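Local coordinates for putative cytosine/guanine deaminase (Unidentified, PDB 2PAJ), which catalyses the zinc-dependent hydrolytic deamination of 2-amino-4-hydroxypteridines such as isoxanthopterin, releasing ammonium and a 2,4-dihydroxypteridine, at residues P146-A151 with I197-A202; L166-A171 with R186-D191; D191-D196 with V215-T220. One frame throughout, in Å; residues are numbered along the deposited sequence.

Overall arrangement
The three contacts follow one piece of a TIM barrel from its outer helical layer to its strand ends, and all of them use helix 190-203. Contact 1 ties that helix to helix 149-159; contact 2 ties its approach to the end of strand 163-168; contact 3 packs it on the neighbouring parallel strand 213-217. The centres of contacts 2 and 3 lie about 5 Å apart, those of contacts 1 and 2 about 11 Å. Along the chain contact 2 closes before contact 3 begins, D191 belonging to both, while contact 1 spans contact 2 and interleaves with contact 3. One helix thus links its neighbouring helix and two adjacent strands whose C-terminal ends lead toward the zinc site.

Contact 1: P146-A151 with I197-A202; sequences PFDSSA and IERLAA
D148 OD2 lies 2.6 Å from R199 NH2, a salt bridge from the start of helix 149-159 to helix 190-203 in the outer layer of the TIM barrel. The two side chains reach out from opposite directions, and the carboxylate is turned 53° against the guanidinium, an oblique meeting rather than a flat two-pronged grip. R199 arrives with CG anti to its main-chain nitrogen (chi1 171°) and a bend at chi3, which carries the guanidinium across to the start of the other helix. There a water reinforces the charge pair. It accepts from R199 NH1 at 2.9 Å, in the guanidinium plane, donates a hydrogen bond to D148 OD1, and shares a hydrogen bond with S150 OG at 2.8 Å. The same D148 OD1 also takes a weak bond from A151 N at 3.2 Å, so D148 is at once the N-cap of helix 149-159 and the acidic half of the bridge. Second partners keep the polar ends in place: D196 OD2 forms another salt bridge with R199 NH1, and Y141 OH is hydrogen-bonded to S150 OG. Two carboxylates about one guanidinium would be expected to favour its positive charge. Beside these charges the contact turns apolar and buried. L200 and S150 both rest on L166 of strand 163-168, the strand beneath the two helices. L200 CD2 sits over one face of the R199 guanidinium, displaced from its centre, and reaches S150 CB at 3.8 Å.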
ATOM      1  N   PRO A 146     -25.279   7.474  -0.094  1.00 66.10           N
ATOM      2  CA  PRO A 146     -26.142   6.292   0.014  1.00 65.49           C
ATOM      3  C   PRO A 146     -25.433   4.983   0.312  1.00 65.26           C
ATOM      4  O   PRO A 146     -26.078   3.992   0.652  1.00 65.46           O
ATOM      5  CB  PRO A 146     -26.844   6.258  -1.339  1.00 65.22           C
ATOM      6  CG  PRO A 146     -25.800   6.756  -2.248  1.00 65.94           C
ATOM      7  CD  PRO A 146     -25.238   7.950  -1.489  1.00 66.44           C
ATOM      8  N   PHE A 147     -24.112   4.957   0.180  1.00 64.98           N
ATOM      9  CA  PHE A 147     -23.381   3.724   0.460  1.00 63.98           C
ATOM     10  C   PHE A 147     -22.198   3.947   1.395  1.00 62.98           C
ATOM     11  O   PHE A 147     -21.677   5.059   1.517  1.00 62.79           O
ATOM     12  CB  PHE A 147     -22.915   3.085  -0.849  1.00 62.37           C
ATOM     13  CG  PHE A 147     -22.013   3.957  -1.646  1.00 62.01           C
ATOM     14  CD1 PHE A 147     -20.641   3.903  -1.466  1.00 63.14           C
ATOM     15  CD2 PHE A 147     -22.536   4.854  -2.558  1.00 62.84           C
ATOM     16  CE1 PHE A 147     -19.796   4.727  -2.180  1.00 62.89           C
ATOM     17  CE2 PHE A 147     -21.712   5.687  -3.282  1.00 63.62           C
ATOM     18  CZ  PHE A 147     -20.328   5.626  -3.095  1.00 63.23           C
ATOM     19  N   ASP A 148     -21.792   2.877   2.071  1.00 61.87           N
ATOM     20  CA  ASP A 148     -20.674   2.946   2.996  1.00 60.92           C
ATOM     21  C   ASP A 148     -19.365   2.523   2.308  1.00 60.83           C
ATOM     22  O   ASP A 148     -19.058   1.327   2.192  1.00 61.13           O
ATOM     23  CB  ASP A 148     -20.934   2.057   4.215  1.00 59.47           C
ATOM     24  CG  ASP A 148     -19.948   2.319   5.321  1.00 59.16           C
ATOM     25  OD1 ASP A 148     -18.974   3.034   5.028  1.00 60.09           O
ATOM     26  OD2 ASP A 148     -20.130   1.832   6.456  1.00 57.94           O
ATOM     27  N   SER A 149     -18.611   3.513   1.839  1.00 58.85           N
ATOM     28  CA  SER A 149     -17.333   3.270   1.175  1.00 57.45           C
ATOM     29  C   SER A 149     -16.436   2.403   2.052  1.00 57.95           C
ATOM     30  O   SER A 149     -15.980   1.330   1.648  1.00 57.79           O
ATOM     31  CB  SER A 149     -16.631   4.593   0.916  1.00 55.24           C
ATOM     32  OG  SER A 149     -17.429   5.381   0.066  1.00 57.73           O
ATOM     33  N   SER A 150     -16.189   2.882   3.262  1.00 56.56           N
ATOM     34  CA  SER A 150     -15.348   2.168   4.190  1.00 56.17           C
ATOM     35  C   SER A 150     -15.779   0.712   4.338  1.00 57.74           C
ATOM     36  O   SER A 150     -14.942  -0.195   4.279  1.00 58.85           O
ATOM     37  CB  SER A 150     -15.379   2.881   5.529  1.00 55.14           C
ATOM     38  OG  SER A 150     -15.045   4.243   5.344  1.00 54.74           O
ATOM     39  N   ALA A 151     -17.074   0.481   4.523  1.00 57.92           N
ATOM     40  CA  ALA A 151     -17.585  -0.876   4.670  1.00 57.10           C
ATOM     41  C   ALA A 151     -17.152  -1.724   3.483  1.00 55.77           C
ATOM     42  O   ALA A 151     -16.553  -2.782   3.641  1.00 53.85           O
ATOM     43  CB  ALA A 151     -19.097  -0.850   4.752  1.00 57.03           C
ATOM     44  N   ILE A 197     -14.745   8.945  12.033  1.00 57.44           N
ATOM     45  CA  ILE A 197     -13.510   8.289  12.391  1.00 59.20           C
ATOM     46  C   ILE A 197     -13.590   7.567  13.729  1.00 59.96           C
ATOM     47  O   ILE A 197     -13.023   6.482  13.895  1.00 60.91           O
ATOM     48  CB  ILE A 197     -12.356   9.293  12.358  1.00 60.04           C
ATOM     49  CG1 ILE A 197     -11.924   9.491  10.903  1.00 60.74           C
ATOM     50  CG2 ILE A 197     -11.200   8.811  13.210  1.00 60.42           C
ATOM     51  CD1 ILE A 197     -10.668  10.290  10.737  1.00 64.01           C
ATOM     52  N   GLU A 198     -14.314   8.148  14.676  1.00 60.29           N
ATOM     53  CA  GLU A 198     -14.473   7.518  15.981  1.00 59.89           C
ATOM     54  C   GLU A 198     -15.266   6.222  15.766  1.00 58.41           C
ATOM     55  O   GLU A 198     -14.952   5.164  16.320  1.00 55.69           O
ATOM     56  CB  GLU A 198     -15.198   8.485  16.915  1.00 61.41           C
ATOM     57  CG  GLU A 198     -14.463   9.821  17.018  1.00 65.98           C
ATOM     58  CD  GLU A 198     -14.912  10.681  18.194  1.00 69.54           C
ATOM     59  OE1 GLU A 198     -16.083  11.143  18.197  1.00 72.50           O
ATOM     60  OE2 GLU A 198     -14.087  10.898  19.114  1.00 68.81           O
ATOM     61  N   ARG A 199     -16.278   6.319  14.913  1.00 57.04           N
ATOM     62  CA  ARG A 199     -17.101   5.176  14.581  1.00 57.12           C
ATOM     63  C   ARG A 199     -16.195   4.095  13.985  1.00 57.38           C
ATOM     64  O   ARG A 199     -16.179   2.958  14.459  1.00 57.50           O
ATOM     65  CB  ARG A 199     -18.178   5.604  13.586  1.00 56.68           C
ATOM     66  CG  ARG A 199     -18.957   4.465  12.999  1.00 57.11           C
ATOM     67  CD  ARG A 199     -19.449   4.833  11.602  1.00 60.96           C
ATOM     68  NE  ARG A 199     -19.491   3.672  10.709  1.00 62.38           N
ATOM     69  CZ  ARG A 199     -18.961   3.657   9.489  1.00 63.13           C
ATOM     70  NH1 ARG A 199     -18.354   4.739   9.014  1.00 62.86           N
ATOM     71  NH2 ARG A 199     -19.016   2.556   8.745  1.00 63.20           N
ATOM     72  N   LEU A 200     -15.437   4.465  12.953  1.00 57.09           N
ATOM     73  CA  LEU A 200     -14.507   3.547  12.280  1.00 56.21           C
ATOM     74  C   LEU A 200     -13.390   3.027  13.191  1.00 56.20           C
ATOM     75  O   LEU A 200     -12.997   1.862  13.116  1.00 55.76           O
ATOM     76  CB  LEU A 200     -13.871   4.242  11.077  1.00 55.13           C
ATOM     77  CG  LEU A 200     -14.838   4.622   9.956  1.00 55.84           C
ATOM     78  CD1 LEU A 200     -14.111   5.476   8.921  1.00 53.05           C
ATOM     79  CD2 LEU A 200     -15.422   3.347   9.336  1.00 53.87           C
ATOM     80  N   ALA A 201     -12.881   3.900  14.047  1.00 54.77           N
ATOM     81  CA  ALA A 201     -11.822   3.524  14.957  1.00 54.08           C
ATOM     82  C   ALA A 201     -12.291   2.432  15.894  1.00 54.46           C
ATOM     83  O   ALA A 201     -11.553   1.510  16.211  1.00 55.88           O
ATOM     84  CB  ALA A 201     -11.378   4.722  15.756  1.00 53.91           C
ATOM     85  N   ALA A 202     -13.535   2.534  16.336  1.00 55.79           N
ATOM     86  CA  ALA A 202     -14.086   1.558  17.267  1.00 54.30           C
ATOM     87  C   ALA A 202     -14.547   0.293  16.571  1.00 54.11           C
ATOM     88  O   ALA A 202     -14.544  -0.773  17.166  1.00 55.59           O
ATOM     89  CB  ALA A 202     -15.238   2.174  18.028  1.00 51.02           C
TER
HETATM   90  O   HOH W   1     -17.348   5.517   6.360  1.00 46.76           O

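Contact 2: L166-A171 with R186-D191; sequences LLRGGA and RPETLD
R168 and E188 face each other end-on in a two-pronged salt bridge at the mouth of a TIM-barrel β/α unit, where strand 163-168 gives way to the loop that leads into helix 190-203. NH1 of R168 donates to E188 OE1 at 2.8 Å, and NH2 of R168 donates to E188 OE2 at 3.1 Å with an N-H···O angle of 159°. NH2 also leans across to OE1, a more bent bond, so that this one oxygen is gripped by both nitrogens. Guanidinium and carboxylate are only 5° from coplanar, and both oxygens use their syn lone pairs, the classic geometry of an arginine-carboxylate pair. E188 is extended beyond CG, whereas R168 needs a bend at chi2 (-69°) to bring its end over to the loop. Beside the charges, the backbone supplies a second tie: E188 N donates to A171 O at 3.1 Å. P187 CB lies against the same oxygen at 3.4 Å, where the two loops run close.

One shell further out, R168 has further partners. D196 OD1 of helix 190-203 forms a salt bridge with its NH2, and the rings of Y141 and Y193 make cation-pi contacts with it. With two acids engaging one buried guanidinium, the positive charge is probably well compensated. E188 itself touches Y141, and T189, the next residue, takes the N-cap position of helix 190-203. Within its own segment, R168 NH1 also makes a weak bond to G169 O, 3.0 Å.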
ATOM      1  N   LEU A 166      -7.220   1.514   6.067  1.00 49.59           N
ATOM      2  CA  LEU A 166      -8.068   2.597   5.587  1.00 48.70           C
ATOM      3  C   LEU A 166      -7.508   3.974   5.916  1.00 48.62           C
ATOM      4  O   LEU A 166      -7.280   4.304   7.077  1.00 48.52           O
ATOM      5  CB  LEU A 166      -9.473   2.467   6.175  1.00 47.54           C
ATOM      6  CG  LEU A 166     -10.457   3.577   5.789  1.00 47.74           C
ATOM      7  CD1 LEU A 166     -10.588   3.659   4.275  1.00 47.20           C
ATOM      8  CD2 LEU A 166     -11.801   3.316   6.442  1.00 47.39           C
ATOM      9  N   LEU A 167      -7.287   4.771   4.878  1.00 48.59           N
ATOM     10  CA  LEU A 167      -6.769   6.123   5.036  1.00 50.14           C
ATOM     11  C   LEU A 167      -7.952   7.062   4.758  1.00 50.94           C
ATOM     12  O   LEU A 167      -8.084   7.619   3.671  1.00 50.76           O
ATOM     13  CB  LEU A 167      -5.635   6.379   4.036  1.00 50.71           C
ATOM     14  CG  LEU A 167      -4.531   5.327   3.886  1.00 48.54           C
ATOM     15  CD1 LEU A 167      -3.504   5.818   2.882  1.00 46.82           C
ATOM     16  CD2 LEU A 167      -3.887   5.065   5.223  1.00 47.79           C
ATOM     17  N   ARG A 168      -8.810   7.216   5.762  1.00 51.38           N
ATOM     18  CA  ARG A 168     -10.017   8.031   5.678  1.00 50.74           C
ATOM     19  C   ARG A 168      -9.708   9.469   5.296  1.00 49.53           C
ATOM     20  O   ARG A 168      -9.250  10.254   6.119  1.00 47.39           O
ATOM     21  CB  ARG A 168     -10.749   7.973   7.027  1.00 51.03           C
ATOM     22  CG  ARG A 168     -12.272   8.056   6.963  1.00 50.86           C
ATOM     23  CD  ARG A 168     -12.768   9.429   6.531  1.00 52.23           C
ATOM     24  NE  ARG A 168     -14.219   9.550   6.654  1.00 55.36           N
ATOM     25  CZ  ARG A 168     -14.913  10.633   6.317  1.00 55.89           C
ATOM     26  NH1 ARG A 168     -14.290  11.697   5.837  1.00 55.26           N
ATOM     27  NH2 ARG A 168     -16.231  10.645   6.449  1.00 55.31           N
ATOM     28  N   GLY A 169      -9.972   9.805   4.037  1.00 50.25           N
ATOM     29  CA  GLY A 169      -9.703  11.145   3.555  1.00 52.12           C
ATOM     30  C   GLY A 169     -10.922  12.038   3.493  1.00 53.02           C
ATOM     31  O   GLY A 169     -12.021  11.629   3.855  1.00 54.87           O
ATOM     32  N   GLY A 170     -10.724  13.266   3.033  1.00 53.77           N
ATOM     33  CA  GLY A 170     -11.832  14.195   2.923  1.00 54.60           C
ATOM     34  C   GLY A 170     -11.433  15.648   3.089  1.00 55.52           C
ATOM     35  O   GLY A 170     -10.251  15.987   3.188  1.00 55.24           O
ATOM     36  N   ALA A 171     -12.434  16.518   3.106  1.00 56.92           N
ATOM     37  CA  ALA A 171     -12.193  17.939   3.275  1.00 57.76           C
ATOM     38  C   ALA A 171     -13.365  18.636   3.934  1.00 58.25           C
ATOM     39  O   ALA A 171     -14.497  18.158   3.899  1.00 55.79           O
ATOM     40  CB  ALA A 171     -11.896  18.589   1.931  1.00 57.04           C
ATOM     41  N   ARG A 186     -19.496  17.806  -2.375  1.00 66.64           N
ATOM     42  CA  ARG A 186     -19.605  18.761  -1.268  1.00 65.89           C
ATOM     43  C   ARG A 186     -18.843  18.318  -0.038  1.00 64.73           C
ATOM     44  O   ARG A 186     -18.916  17.152   0.369  1.00 64.51           O
ATOM     45  CB  ARG A 186     -21.063  18.983  -0.872  1.00 67.66           C
ATOM     46  CG  ARG A 186     -21.702  20.197  -1.515  1.00 69.56           C
ATOM     47  CD  ARG A 186     -23.183  20.196  -1.259  1.00 71.38           C
ATOM     48  NE  ARG A 186     -23.908  20.860  -2.334  1.00 72.24           N
ATOM     49  CZ  ARG A 186     -25.183  20.621  -2.610  1.00 73.05           C
ATOM     50  NH1 ARG A 186     -25.858  19.733  -1.883  1.00 72.77           N
ATOM     51  NH2 ARG A 186     -25.777  21.267  -3.608  1.00 73.26           N
ATOM     52  N   PRO A 187     -18.118  19.253   0.589  1.00 63.42           N
ATOM     53  CA  PRO A 187     -17.354  18.901   1.784  1.00 63.60           C
ATOM     54  C   PRO A 187     -18.214  18.429   2.956  1.00 64.09           C
ATOM     55  O   PRO A 187     -19.431  18.583   2.967  1.00 64.61           O
ATOM     56  CB  PRO A 187     -16.572  20.184   2.089  1.00 63.22           C
ATOM     57  CG  PRO A 187     -17.425  21.265   1.511  1.00 62.56           C
ATOM     58  CD  PRO A 187     -17.935  20.671   0.229  1.00 63.01           C
ATOM     59  N   GLU A 188     -17.562  17.818   3.931  1.00 65.08           N
ATOM     60  CA  GLU A 188     -18.242  17.347   5.119  1.00 65.62           C
ATOM     61  C   GLU A 188     -17.894  18.326   6.221  1.00 65.70           C
ATOM     62  O   GLU A 188     -16.797  18.879   6.248  1.00 66.06           O
ATOM     63  CB  GLU A 188     -17.742  15.967   5.525  1.00 65.99           C
ATOM     64  CG  GLU A 188     -18.175  14.834   4.655  1.00 68.04           C
ATOM     65  CD  GLU A 188     -17.593  13.532   5.156  1.00 70.61           C
ATOM     66  OE1 GLU A 188     -16.344  13.423   5.189  1.00 71.99           O
ATOM     67  OE2 GLU A 188     -18.374  12.623   5.522  1.00 71.12           O
ATOM     68  N   THR A 189     -18.823  18.546   7.134  1.00 65.40           N
ATOM     69  CA  THR A 189     -18.538  19.450   8.227  1.00 64.61           C
ATOM     70  C   THR A 189     -17.502  18.753   9.108  1.00 63.32           C
ATOM     71  O   THR A 189     -17.503  17.533   9.215  1.00 62.05           O
ATOM     72  CB  THR A 189     -19.815  19.755   9.020  1.00 64.39           C
ATOM     73  OG1 THR A 189     -19.464  20.158  10.347  1.00 68.57           O
ATOM     74  CG2 THR A 189     -20.718  18.526   9.073  1.00 63.68           C
ATOM     75  N   LEU A 190     -16.610  19.530   9.714  1.00 63.07           N
ATOM     76  CA  LEU A 190     -15.556  18.999  10.582  1.00 63.38           C
ATOM     77  C   LEU A 190     -16.009  17.910  11.575  1.00 64.56           C
ATOM     78  O   LEU A 190     -15.373  16.859  11.684  1.00 65.28           O
ATOM     79  CB  LEU A 190     -14.899  20.168  11.325  1.00 62.63           C
ATOM     80  CG  LEU A 190     -13.642  20.013  12.194  1.00 62.06           C
ATOM     81  CD1 LEU A 190     -13.977  19.291  13.477  1.00 60.96           C
ATOM     82  CD2 LEU A 190     -12.562  19.282  11.421  1.00 61.77           C
ATOM     83  N   ASP A 191     -17.115  18.150  12.276  1.00 65.42           N
ATOM     84  CA  ASP A 191     -17.640  17.200  13.263  1.00 65.26           C
ATOM     85  C   ASP A 191     -18.163  15.923  12.626  1.00 63.29           C
ATOM     86  O   ASP A 191     -18.094  14.852  13.216  1.00 63.28           O
ATOM     87  CB  ASP A 191     -18.755  17.860  14.067  1.00 67.04           C
ATOM     88  CG  ASP A 191     -18.442  19.309  14.382  1.00 70.72           C
ATOM     89  OD1 ASP A 191     -17.869  19.593  15.462  1.00 71.17           O
ATOM     90  OD2 ASP A 191     -18.742  20.168  13.518  1.00 73.47           O
TER

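Contact 3: D191-D196 with V215-T220; sequences DAYVAD and VVMAPT
A Met-aromatic contact joins helix 190-203 to strand 213-217, consecutive elements of the TIM barrel, with Y193 from the helix meeting M217 from the strand. The tyrosine's CG stands anti to its main-chain nitrogen (chi1 -165°), which sends the ring off the helix toward the barrel wall. M217, bent at chi2 and chi3, returns its terminal methyl to the phenol end of that ring. CE reaches that end obliquely, and the sulfur stays farther back, M217 SD lying 5.1 Å from the centroid of the Y193 ring and 32° off its normal, the geometry on which the Met-aromatic contact rests. P219, two residues on from M217, closes on the same end. Its CG lies 3.6 Å from Y193 OH and 4.2 Å from Y193 CE2, the two side chains crossing at about a right angle.

The M217 methyl and the P219 ring both lie close to the hydroxyl, and the hydroxyl's proximity to P219 N brings no bond, since a proline nitrogen has no hydrogen to share. Its polar need is met on the adjoining strand, where R168 O accepts a hydrogen bond from it. M217 also touches T234 and A238 of helix 228-240, and so sits between two helices of the outer layer. On the inner side, the A218 side chain points away from the helix, about 8 Å from that of the zinc ligand H76. Helix residues packed behind a strand whose C-terminal end leads toward the metal centre are characteristic of the β/α barrel of amidohydrolases.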
ATOM      1  N   ASP A 191     -17.115  18.150  12.276  1.00 65.42           N
ATOM      2  CA  ASP A 191     -17.640  17.200  13.263  1.00 65.26           C
ATOM      3  C   ASP A 191     -18.163  15.923  12.626  1.00 63.29           C
ATOM      4  O   ASP A 191     -18.094  14.852  13.216  1.00 63.28           O
ATOM      5  CB  ASP A 191     -18.755  17.860  14.067  1.00 67.04           C
ATOM      6  CG  ASP A 191     -18.442  19.309  14.382  1.00 70.72           C
ATOM      7  OD1 ASP A 191     -17.869  19.593  15.462  1.00 71.17           O
ATOM      8  OD2 ASP A 191     -18.742  20.168  13.518  1.00 73.47           O
ATOM      9  N   ALA A 192     -18.696  16.029  11.421  1.00 61.92           N
ATOM     10  CA  ALA A 192     -19.196  14.837  10.761  1.00 62.13           C
ATOM     11  C   ALA A 192     -18.012  13.899  10.523  1.00 62.03           C
ATOM     12  O   ALA A 192     -18.086  12.694  10.808  1.00 61.50           O
ATOM     13  CB  ALA A 192     -19.867  15.210   9.444  1.00 61.78           C
ATOM     14  N   TYR A 193     -16.921  14.482  10.024  1.00 62.02           N
ATOM     15  CA  TYR A 193     -15.673  13.778   9.730  1.00 62.11           C
ATOM     16  C   TYR A 193     -15.205  13.104  11.017  1.00 60.49           C
ATOM     17  O   TYR A 193     -15.129  11.874  11.100  1.00 60.25           O
ATOM     18  CB  TYR A 193     -14.623  14.794   9.267  1.00 65.43           C
ATOM     19  CG  TYR A 193     -13.381  14.235   8.576  1.00 70.02           C
ATOM     20  CD1 TYR A 193     -12.963  12.913   8.775  1.00 72.02           C
ATOM     21  CD2 TYR A 193     -12.597  15.057   7.745  1.00 73.27           C
ATOM     22  CE1 TYR A 193     -11.799  12.420   8.169  1.00 73.50           C
ATOM     23  CE2 TYR A 193     -11.430  14.580   7.133  1.00 74.60           C
ATOM     24  CZ  TYR A 193     -11.039  13.260   7.351  1.00 74.82           C
ATOM     25  OH  TYR A 193      -9.891  12.780   6.751  1.00 75.84           O
ATOM     26  N   VAL A 194     -14.906  13.919  12.024  1.00 57.66           N
ATOM     27  CA  VAL A 194     -14.444  13.413  13.310  1.00 55.35           C
ATOM     28  C   VAL A 194     -15.315  12.282  13.837  1.00 54.98           C
ATOM     29  O   VAL A 194     -14.819  11.264  14.297  1.00 55.77           O
ATOM     30  CB  VAL A 194     -14.415  14.541  14.367  1.00 53.95           C
ATOM     31  CG1 VAL A 194     -13.841  14.023  15.674  1.00 50.91           C
ATOM     32  CG2 VAL A 194     -13.603  15.711  13.850  1.00 53.51           C
ATOM     33  N   ALA A 195     -16.623  12.475  13.767  1.00 55.66           N
ATOM     34  CA  ALA A 195     -17.565  11.483  14.246  1.00 55.84           C
ATOM     35  C   ALA A 195     -17.360  10.153  13.534  1.00 55.88           C
ATOM     36  O   ALA A 195     -17.300   9.094  14.164  1.00 54.64           O
ATOM     37  CB  ALA A 195     -18.990  11.983  14.029  1.00 55.75           C
ATOM     38  N   ASP A 196     -17.230  10.220  12.216  1.00 56.46           N
ATOM     39  CA  ASP A 196     -17.062   9.025  11.411  1.00 56.76           C
ATOM     40  C   ASP A 196     -15.833   8.236  11.787  1.00 56.82           C
ATOM     41  O   ASP A 196     -15.866   7.006  11.858  1.00 56.59           O
ATOM     42  CB  ASP A 196     -16.986   9.394   9.938  1.00 56.87           C
ATOM     43  CG  ASP A 196     -17.277   8.216   9.040  1.00 58.46           C
ATOM     44  OD1 ASP A 196     -17.020   8.322   7.820  1.00 58.58           O
ATOM     45  OD2 ASP A 196     -17.772   7.188   9.561  1.00 58.10           O
ATOM     46  N   VAL A 215      -7.092   1.786  10.631  1.00 45.35           N
ATOM     47  CA  VAL A 215      -7.740   3.042  10.281  1.00 43.69           C
ATOM     48  C   VAL A 215      -6.790   4.187  10.579  1.00 41.77           C
ATOM     49  O   VAL A 215      -6.117   4.175  11.593  1.00 40.02           O
ATOM     50  CB  VAL A 215      -9.039   3.245  11.112  1.00 45.01           C
ATOM     51  CG1 VAL A 215      -9.681   4.589  10.773  1.00 43.84           C
ATOM     52  CG2 VAL A 215     -10.014   2.099  10.861  1.00 40.61           C
ATOM     53  N   VAL A 216      -6.720   5.165   9.686  1.00 42.47           N
ATOM     54  CA  VAL A 216      -5.860   6.317   9.913  1.00 43.53           C
ATOM     55  C   VAL A 216      -6.525   7.627   9.449  1.00 44.27           C
ATOM     56  O   VAL A 216      -7.325   7.642   8.511  1.00 42.74           O
ATOM     57  CB  VAL A 216      -4.412   6.117   9.254  1.00 44.57           C
ATOM     58  CG1 VAL A 216      -4.333   4.817   8.498  1.00 45.05           C
ATOM     59  CG2 VAL A 216      -4.064   7.258   8.327  1.00 43.71           C
ATOM     60  N   MET A 217      -6.199   8.709  10.160  1.00 46.20           N
ATOM     61  CA  MET A 217      -6.686  10.071   9.913  1.00 46.76           C
ATOM     62  C   MET A 217      -5.980  10.602   8.662  1.00 47.76           C
ATOM     63  O   MET A 217      -4.789  10.887   8.717  1.00 48.21           O
ATOM     64  CB  MET A 217      -6.318  10.936  11.127  1.00 49.03           C
ATOM     65  CG  MET A 217      -6.735  12.410  11.078  1.00 49.01           C
ATOM     66  SD  MET A 217      -8.505  12.683  11.280  1.00 46.23           S
ATOM     67  CE  MET A 217      -8.913  13.421   9.750  1.00 45.69           C
ATOM     68  N   ALA A 218      -6.707  10.772   7.557  1.00 48.85           N
ATOM     69  CA  ALA A 218      -6.072  11.207   6.310  1.00 50.30           C
ATOM     70  C   ALA A 218      -6.709  12.281   5.418  1.00 52.01           C
ATOM     71  O   ALA A 218      -7.052  12.011   4.264  1.00 51.75           O
ATOM     72  CB  ALA A 218      -5.781   9.972   5.458  1.00 49.84           C
ATOM     73  N   PRO A 219      -6.848  13.514   5.922  1.00 53.36           N
ATOM     74  CA  PRO A 219      -7.440  14.570   5.092  1.00 54.33           C
ATOM     75  C   PRO A 219      -6.654  14.661   3.768  1.00 54.38           C
ATOM     76  O   PRO A 219      -5.454  14.937   3.777  1.00 54.43           O
ATOM     77  CB  PRO A 219      -7.261  15.817   5.953  1.00 54.23           C
ATOM     78  CG  PRO A 219      -7.313  15.267   7.355  1.00 53.73           C
ATOM     79  CD  PRO A 219      -6.480  14.021   7.255  1.00 53.83           C
ATOM     80  N   THR A 220      -7.329  14.437   2.642  1.00 54.65           N
ATOM     81  CA  THR A 220      -6.683  14.449   1.323  1.00 54.88           C
ATOM     82  C   THR A 220      -5.398  15.276   1.166  1.00 54.19           C
ATOM     83  O   THR A 220      -4.300  14.721   1.179  1.00 53.62           O
ATOM     84  CB  THR A 220      -7.678  14.865   0.249  1.00 54.87           C
ATOM     85  OG1 THR A 220      -8.961  14.307   0.566  1.00 54.27           O
ATOM     86  CG2 THR A 220      -7.225  14.329  -1.115  1.00 51.81           C
TER